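Local coordinates for small ribosomal subunit protein bS6 (Thermotoga maritima, PDB 1VMB) that probably binds 16S ribosomal RNA together with bS18 as a structural component of the small ribosomal subunit, at residues Arg19-Val31 against Glu102-Glu115. Numbering follows the deposited sequence.
With EDO (1,2-ethanediol), chain C.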
loop_
_atom_site.group_PDB
_atom_site.type_symbol
_atom_site.label_atom_id
_atom_site.label_comp_id
_atom_site.label_asym_id
_atom_site.label_seq_id
_atom_site.Cartn_x
_atom_site.Cartn_y
_atom_site.Cartn_z
ATOM N N ARG A 19 -9.609 6.725 -10.669
ATOM C CA ARG A 19 -8.545 5.840 -11.087
ATOM C C ARG A 19 -8.346 4.869 -9.979
ATOM O O ARG A 19 -8.558 5.235 -8.814
ATOM C CB ARG A 19 -7.297 6.683 -11.321
ATOM C CG ARG A 19 -7.447 7.703 -12.480
ATOM C CD ARG A 19 -6.194 8.561 -12.681
ATOM N NE ARG A 19 -6.363 9.505 -13.787
ATOM C CZ ARG A 19 -5.436 10.390 -14.169
ATOM N NH1 ARG A 19 -4.276 10.451 -13.543
ATOM N NH2 ARG A 19 -5.663 11.183 -15.208
ATOM N N ILE A 20 -7.892 3.655 -10.312
ATOM C CA ILE A 20 -7.740 2.596 -9.331
ATOM C C ILE A 20 -6.263 2.301 -9.140
ATOM O O ILE A 20 -5.552 2.117 -10.116
ATOM C CB ILE A 20 -8.495 1.280 -9.808
ATOM C CG1 ILE A 20 -9.981 1.517 -10.063
ATOM C CG2 ILE A 20 -8.321 0.121 -8.824
ATOM C CD1 ILE A 20 -10.685 0.382 -10.782
ATOM N N TYR A 21 -5.831 2.232 -7.886
ATOM C CA TYR A 21 -4.437 1.951 -7.528
ATOM C C TYR A 21 -4.266 0.815 -6.581
ATOM O O TYR A 21 -5.188 0.481 -5.850
ATOM C CB TYR A 21 -3.876 3.199 -6.842
ATOM C CG TYR A 21 -3.820 4.365 -7.785
ATOM C CD1 TYR A 21 -4.926 5.228 -7.927
ATOM C CD2 TYR A 21 -2.703 4.618 -8.543
ATOM C CE1 TYR A 21 -4.899 6.304 -8.804
ATOM C CE2 TYR A 21 -2.678 5.675 -9.422
ATOM C CZ TYR A 21 -3.769 6.520 -9.560
ATOM O OH TYR A 21 -3.726 7.583 -10.473
ATOM N N GLU A 22 -3.104 0.155 -6.676
ATOM C CA GLU A 22 -2.625 -0.735 -5.606
ATOM C C GLU A 22 -1.381 -0.142 -5.015
ATOM O O GLU A 22 -0.546 0.420 -5.717
ATOM C CB GLU A 22 -2.413 -2.167 -6.080
ATOM C CG GLU A 22 -1.260 -2.306 -7.020
ATOM C CD GLU A 22 -0.917 -3.725 -7.368
ATOM O OE1 GLU A 22 -1.807 -4.615 -7.469
ATOM O OE2 GLU A 22 0.292 -3.938 -7.534
ATOM N N SER A 23 -1.247 -0.302 -3.701
ATOM C CA SER A 23 0.014 0.021 -3.032
ATOM C C SER A 23 0.362 -1.079 -2.093
ATOM O O SER A 23 -0.420 -1.393 -1.180
ATOM C CB SER A 23 -0.073 1.348 -2.248
ATOM O OG SER A 23 1.227 1.771 -1.849
ATOM N N MET A 24 1.525 -1.698 -2.329
ATOM C CA MET A 24 2.023 -2.802 -1.506
ATOM C C MET A 24 3.147 -2.219 -0.705
ATOM O O MET A 24 4.040 -1.545 -1.272
ATOM C CB MET A 24 2.545 -3.974 -2.352
ATOM C CG MET A 24 3.011 -5.182 -1.519
ATOM S SD MET A 24 3.869 -6.443 -2.474
ATOM C CE MET A 24 5.527 -5.910 -2.125
ATOM N N PHE A 25 3.140 -2.472 0.599
ATOM C CA PHE A 25 4.239 -2.037 1.442
ATOM C C PHE A 25 4.668 -3.158 2.402
ATOM O O PHE A 25 3.811 -3.950 2.819
ATOM C CB PHE A 25 3.903 -0.755 2.192
ATOM C CG PHE A 25 2.661 -0.837 3.065
ATOM C CD1 PHE A 25 1.366 -0.680 2.545
ATOM C CD2 PHE A 25 2.775 -1.028 4.418
ATOM C CE1 PHE A 25 0.297 -0.756 3.352
ATOM C CE2 PHE A 25 1.678 -1.114 5.231
ATOM C CZ PHE A 25 0.425 -0.969 4.701
ATOM N N ILE A 26 5.967 -3.220 2.743
ATOM C CA ILE A 26 6.511 -4.310 3.552
ATOM C C ILE A 26 7.155 -3.690 4.796
ATOM O O ILE A 26 8.000 -2.837 4.677
ATOM C CB ILE A 26 7.581 -5.096 2.734
ATOM C CG1 ILE A 26 6.962 -5.605 1.431
ATOM C CG2 ILE A 26 8.192 -6.210 3.520
ATOM C CD1 ILE A 26 7.909 -6.270 0.486
ATOM N N ILE A 27 6.747 -4.139 5.967
ATOM C CA ILE A 27 7.245 -3.674 7.230
ATOM C C ILE A 27 8.317 -4.642 7.710
ATOM O O ILE A 27 8.208 -5.915 7.609
ATOM C CB ILE A 27 6.081 -3.527 8.265
ATOM C CG1 ILE A 27 4.950 -2.592 7.742
ATOM C CG2 ILE A 27 6.645 -3.076 9.593
ATOM C CD1 ILE A 27 3.664 -2.611 8.584
ATOM N N ALA A 28 9.371 -4.042 8.241
ATOM C CA ALA A 28 10.478 -4.767 8.796
ATOM C C ALA A 28 10.016 -5.757 9.852
ATOM O O ALA A 28 9.126 -5.471 10.701
ATOM C CB ALA A 28 11.469 -3.807 9.408
ATOM N N PRO A 29 10.657 -6.910 9.864
ATOM C CA PRO A 29 10.229 -7.964 10.781
ATOM C C PRO A 29 10.613 -7.785 12.252
ATOM O O PRO A 29 10.144 -8.545 13.076
ATOM C CB PRO A 29 10.875 -9.211 10.176
ATOM C CG PRO A 29 12.159 -8.684 9.669
ATOM C CD PRO A 29 11.796 -7.353 9.030
ATOM N N ASN A 30 11.439 -6.788 12.579
ATOM C CA ASN A 30 11.792 -6.493 13.959
ATOM C C ASN A 30 10.880 -5.435 14.599
ATOM O O ASN A 30 11.103 -5.002 15.710
ATOM C CB ASN A 30 13.257 -6.090 14.061
ATOM C CG ASN A 30 13.596 -4.866 13.272
ATOM O OD1 ASN A 30 12.817 -4.379 12.443
ATOM N ND2 ASN A 30 14.813 -4.372 13.490
ATOM N N VAL A 31 9.844 -5.055 13.888
ATOM C CA VAL A 31 8.800 -4.170 14.430
ATOM C C VAL A 31 7.732 -5.067 15.059
ATOM O O VAL A 31 7.207 -5.942 14.389
ATOM C CB VAL A 31 8.199 -3.310 13.304
ATOM C CG1 VAL A 31 7.112 -2.397 13.812
ATOM C CG2 VAL A 31 9.230 -2.447 12.672
ATOM N N GLU A 102 10.624 2.005 9.018
ATOM C CA GLU A 102 10.061 0.724 9.352
ATOM C C GLU A 102 9.444 0.044 8.127
ATOM O O GLU A 102 9.287 -1.177 8.129
ATOM C CB GLU A 102 8.996 0.918 10.411
ATOM C CG GLU A 102 9.558 1.387 11.744
ATOM C CD GLU A 102 9.736 2.901 11.874
ATOM O OE1 GLU A 102 9.394 3.704 10.964
ATOM O OE2 GLU A 102 10.252 3.301 12.944
ATOM N N ILE A 103 9.008 0.833 7.155
ATOM C CA ILE A 103 8.574 0.293 5.868
ATOM C C ILE A 103 9.859 0.195 5.004
ATOM O O ILE A 103 10.419 1.234 4.542
ATOM C CB ILE A 103 7.477 1.175 5.216
ATOM C CG1 ILE A 103 6.190 1.054 6.063
ATOM C CG2 ILE A 103 7.288 0.788 3.760
ATOM C CD1 ILE A 103 5.083 2.005 5.712
ATOM N N ILE A 104 10.310 -1.047 4.723
ATOM C CA ILE A 104 11.553 -1.320 4.012
ATOM C C ILE A 104 11.422 -1.438 2.481
ATOM O O ILE A 104 12.405 -1.352 1.748
ATOM C CB ILE A 104 12.283 -2.566 4.607
ATOM C CG1 ILE A 104 11.398 -3.817 4.562
ATOM C CG2 ILE A 104 12.728 -2.242 6.049
ATOM C CD1 ILE A 104 12.063 -5.058 4.842
ATOM N N ARG A 105 10.200 -1.604 2.023
ATOM C CA ARG A 105 9.948 -1.600 0.591
ATOM C C ARG A 105 8.507 -1.214 0.337
ATOM O O ARG A 105 7.614 -1.618 1.097
ATOM C CB ARG A 105 10.293 -2.944 -0.049
ATOM C CG ARG A 105 9.687 -3.014 -1.471
ATOM C CD ARG A 105 10.460 -3.577 -2.534
ATOM N NE ARG A 105 9.766 -3.197 -3.795
ATOM C CZ ARG A 105 10.270 -2.378 -4.693
ATOM N NH1 ARG A 105 11.451 -1.804 -4.477
ATOM N NH2 ARG A 105 9.572 -2.124 -5.795
ATOM N N TRP A 106 8.254 -0.456 -0.749
ATOM C CA TRP A 106 6.859 -0.247 -1.159
ATOM C C TRP A 106 6.820 -0.120 -2.675
ATOM O O TRP A 106 7.839 0.128 -3.343
ATOM C CB TRP A 106 6.250 1.036 -0.568
ATOM C CG TRP A 106 6.813 2.303 -1.086
ATOM C CD1 TRP A 106 6.354 3.068 -2.141
ATOM C CD2 TRP A 106 7.990 2.966 -0.608
ATOM N NE1 TRP A 106 7.175 4.162 -2.307
ATOM C CE2 TRP A 106 8.132 4.159 -1.323
ATOM C CE3 TRP A 106 8.846 2.740 0.490
ATOM C CZ2 TRP A 106 9.174 5.051 -1.063
ATOM C CZ3 TRP A 106 9.869 3.598 0.712
ATOM C CH2 TRP A 106 10.014 4.750 -0.036
ATOM N N GLN A 107 5.625 -0.230 -3.192
ATOM C CA GLN A 107 5.425 0.015 -4.612
ATOM C C GLN A 107 3.976 0.382 -4.833
ATOM O O GLN A 107 3.081 -0.250 -4.287
ATOM C CB GLN A 107 5.831 -1.223 -5.377
ATOM C CG GLN A 107 5.212 -2.440 -4.817
ATOM C CD GLN A 107 5.888 -3.678 -5.241
ATOM O OE1 GLN A 107 7.099 -3.756 -5.125
ATOM N NE2 GLN A 107 5.104 -4.686 -5.667
ATOM N N THR A 108 3.738 1.355 -5.709
ATOM C CA THR A 108 2.420 1.802 -5.964
ATOM C C THR A 108 2.147 1.869 -7.453
ATOM O O THR A 108 2.916 2.491 -8.206
ATOM C CB THR A 108 2.248 3.187 -5.349
ATOM O OG1 THR A 108 2.459 3.120 -3.907
ATOM C CG2 THR A 108 0.819 3.681 -5.590
ATOM N N PHE A 109 1.061 1.248 -7.872
ATOM C CA PHE A 109 0.747 1.108 -9.291
ATOM C C PHE A 109 -0.686 1.440 -9.602
ATOM O O PHE A 109 -1.620 0.935 -8.932
ATOM C CB PHE A 109 0.977 -0.330 -9.805
ATOM C CG PHE A 109 2.377 -0.866 -9.584
ATOM C CD1 PHE A 109 3.405 -0.511 -10.458
ATOM C CD2 PHE A 109 2.645 -1.779 -8.598
ATOM C CE1 PHE A 109 4.701 -1.049 -10.280
ATOM C CE2 PHE A 109 3.934 -2.320 -8.427
ATOM C CZ PHE A 109 4.941 -1.902 -9.247
ATOM N N ARG A 110 -0.864 2.147 -10.701
ATOM C CA ARG A 110 -2.213 2.287 -11.258
ATOM C C ARG A 110 -2.669 0.992 -11.941
ATOM O O ARG A 110 -1.950 0.396 -12.761
ATOM C CB ARG A 110 -2.323 3.438 -12.224
ATOM C CG ARG A 110 -3.761 3.716 -12.640
ATOM C CD ARG A 110 -3.867 5.040 -13.336
ATOM N NE ARG A 110 -5.097 5.162 -14.098
ATOM C CZ ARG A 110 -5.269 6.058 -15.044
ATOM N NH1 ARG A 110 -4.306 6.910 -15.365
ATOM N NH2 ARG A 110 -6.407 6.081 -15.742
ATOM N N ARG A 111 -3.844 0.536 -11.543
ATOM C CA ARG A 111 -4.374 -0.724 -12.028
ATOM C C ARG A 111 -5.298 -0.497 -13.214
ATOM O O ARG A 111 -6.529 -0.603 -13.114
ATOM C CB ARG A 111 -5.083 -1.463 -10.905
ATOM C CG ARG A 111 -4.097 -2.011 -9.824
ATOM C CD ARG A 111 -3.211 -3.168 -10.334
ATOM N NE ARG A 111 -4.018 -4.289 -10.805
ATOM C CZ ARG A 111 -4.391 -5.355 -10.079
ATOM N NH1 ARG A 111 -3.942 -5.562 -8.843
ATOM N NH2 ARG A 111 -5.153 -6.278 -10.637
ATOM N N PHE A 112 -4.696 -0.211 -14.372
ATOM C CA PHE A 112 -5.446 -0.050 -15.597
ATOM C C PHE A 112 -6.331 -1.264 -15.901
ATOM O O PHE A 112 -7.382 -1.129 -16.486
ATOM C CB PHE A 112 -4.522 0.245 -16.791
ATOM C CG PHE A 112 -3.765 1.550 -16.679
ATOM C CD1 PHE A 112 -4.327 2.743 -17.153
ATOM C CD2 PHE A 112 -2.484 1.574 -16.133
ATOM C CE1 PHE A 112 -3.633 3.942 -17.009
ATOM C CE2 PHE A 112 -1.762 2.762 -16.021
ATOM C CZ PHE A 112 -2.350 3.955 -16.458
ATOM N N ASP A 113 -5.849 -2.466 -15.585
ATOM C CA ASP A 113 -6.614 -3.674 -15.839
ATOM C C ASP A 113 -7.956 -3.671 -15.078
ATOM O O ASP A 113 -8.974 -4.081 -15.599
ATOM C CB ASP A 113 -5.755 -4.899 -15.462
ATOM C CG ASP A 113 -5.429 -4.976 -14.001
ATOM O OD1 ASP A 113 -4.839 -4.040 -13.421
ATOM O OD2 ASP A 113 -5.826 -5.956 -13.314
ATOM N N LEU A 114 -7.911 -3.203 -13.828
ATOM C CA LEU A 114 -9.133 -3.107 -13.001
ATOM C C LEU A 114 -10.090 -2.018 -13.500
ATOM O O LEU A 114 -11.303 -2.177 -13.465
ATOM C CB LEU A 114 -8.770 -2.928 -11.522
ATOM C CG LEU A 114 -8.027 -4.091 -10.933
ATOM C CD1 LEU A 114 -7.761 -3.823 -9.474
ATOM C CD2 LEU A 114 -8.712 -5.369 -11.114
ATOM N N GLU A 115 -9.550 -0.892 -13.944
ATOM C CA GLU A 115 -10.395 0.147 -14.576
ATOM C C GLU A 115 -11.091 -0.389 -15.807
ATOM O O GLU A 115 -12.302 -0.223 -15.976
ATOM C CB GLU A 115 -9.581 1.433 -14.849
ATOM C CG GLU A 115 -8.937 2.049 -13.615
ATOM C CD GLU A 115 -8.048 3.236 -13.950
ATOM O OE1 GLU A 115 -8.124 3.724 -15.091
ATOM O OE2 GLU A 115 -7.273 3.686 -13.098
HETATM C C1 EDO C . -1.086 -3.910 -14.207
HETATM O O1 EDO C . -1.902 -4.355 -13.135
HETATM C C2 EDO C . -1.279 -2.405 -14.482
HETATM O O2 EDO C . -2.558 -2.126 -15.099
HETATM O O HOH W 1 2.336 -5.038 -6.152
#
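Phe25 and Ile103 meet on the helix-covered face of two antiparallel strands, 19-27 and 103-110, with Phe25 CD2 4.0 Å from Ile103 CD1. This is the tightly packed side: helices 33-51 and 91-98 lie over it, and Ser23 OG, 2.8 Å from Thr108 OG1, also hydrogen-bonds Tyr97. Between Ile26 and Ile27 the register slips by one, Ile104 being the extra residue of a beta bulge.

Around Glu22 and Gln107 the other face is more polar and less enclosed, though Met24 lies side by side with Gln107 there. Water bridges Glu22 OE2 to Gln107 NE2, while Glu22 OE1 takes a 2.7 Å bond from Arg111 NH1, on its anti side but tilted out of the carboxylate plane, which is turned 81° from the guanidinium. Bends at chi2 (-69°) and chi3 fold Arg111 back so that its NE and NH2 also grip both oxygens of Asp113 side-on, and Leu114 CD1 covers one guanidinium face. Replacing Arg111 by an alanine is likely to leave the carboxylates of Glu22 and Asp113 without their shared cation.

Where the strand gives way to helix 112-122, Glu115 OE2 accepts from Ile20 N at 2.9 Å and from Arg110 NE. That carboxylate probably offsets the like charges of Arg110 and Arg19, whose guanidiniums stack with planes 3° apart. Central strand 19-27 thus pairs with edge strand 103-110 in the 2-3-1-4 antiparallel sheet, backed by two helices, of the ferredoxin-like fold of bS6.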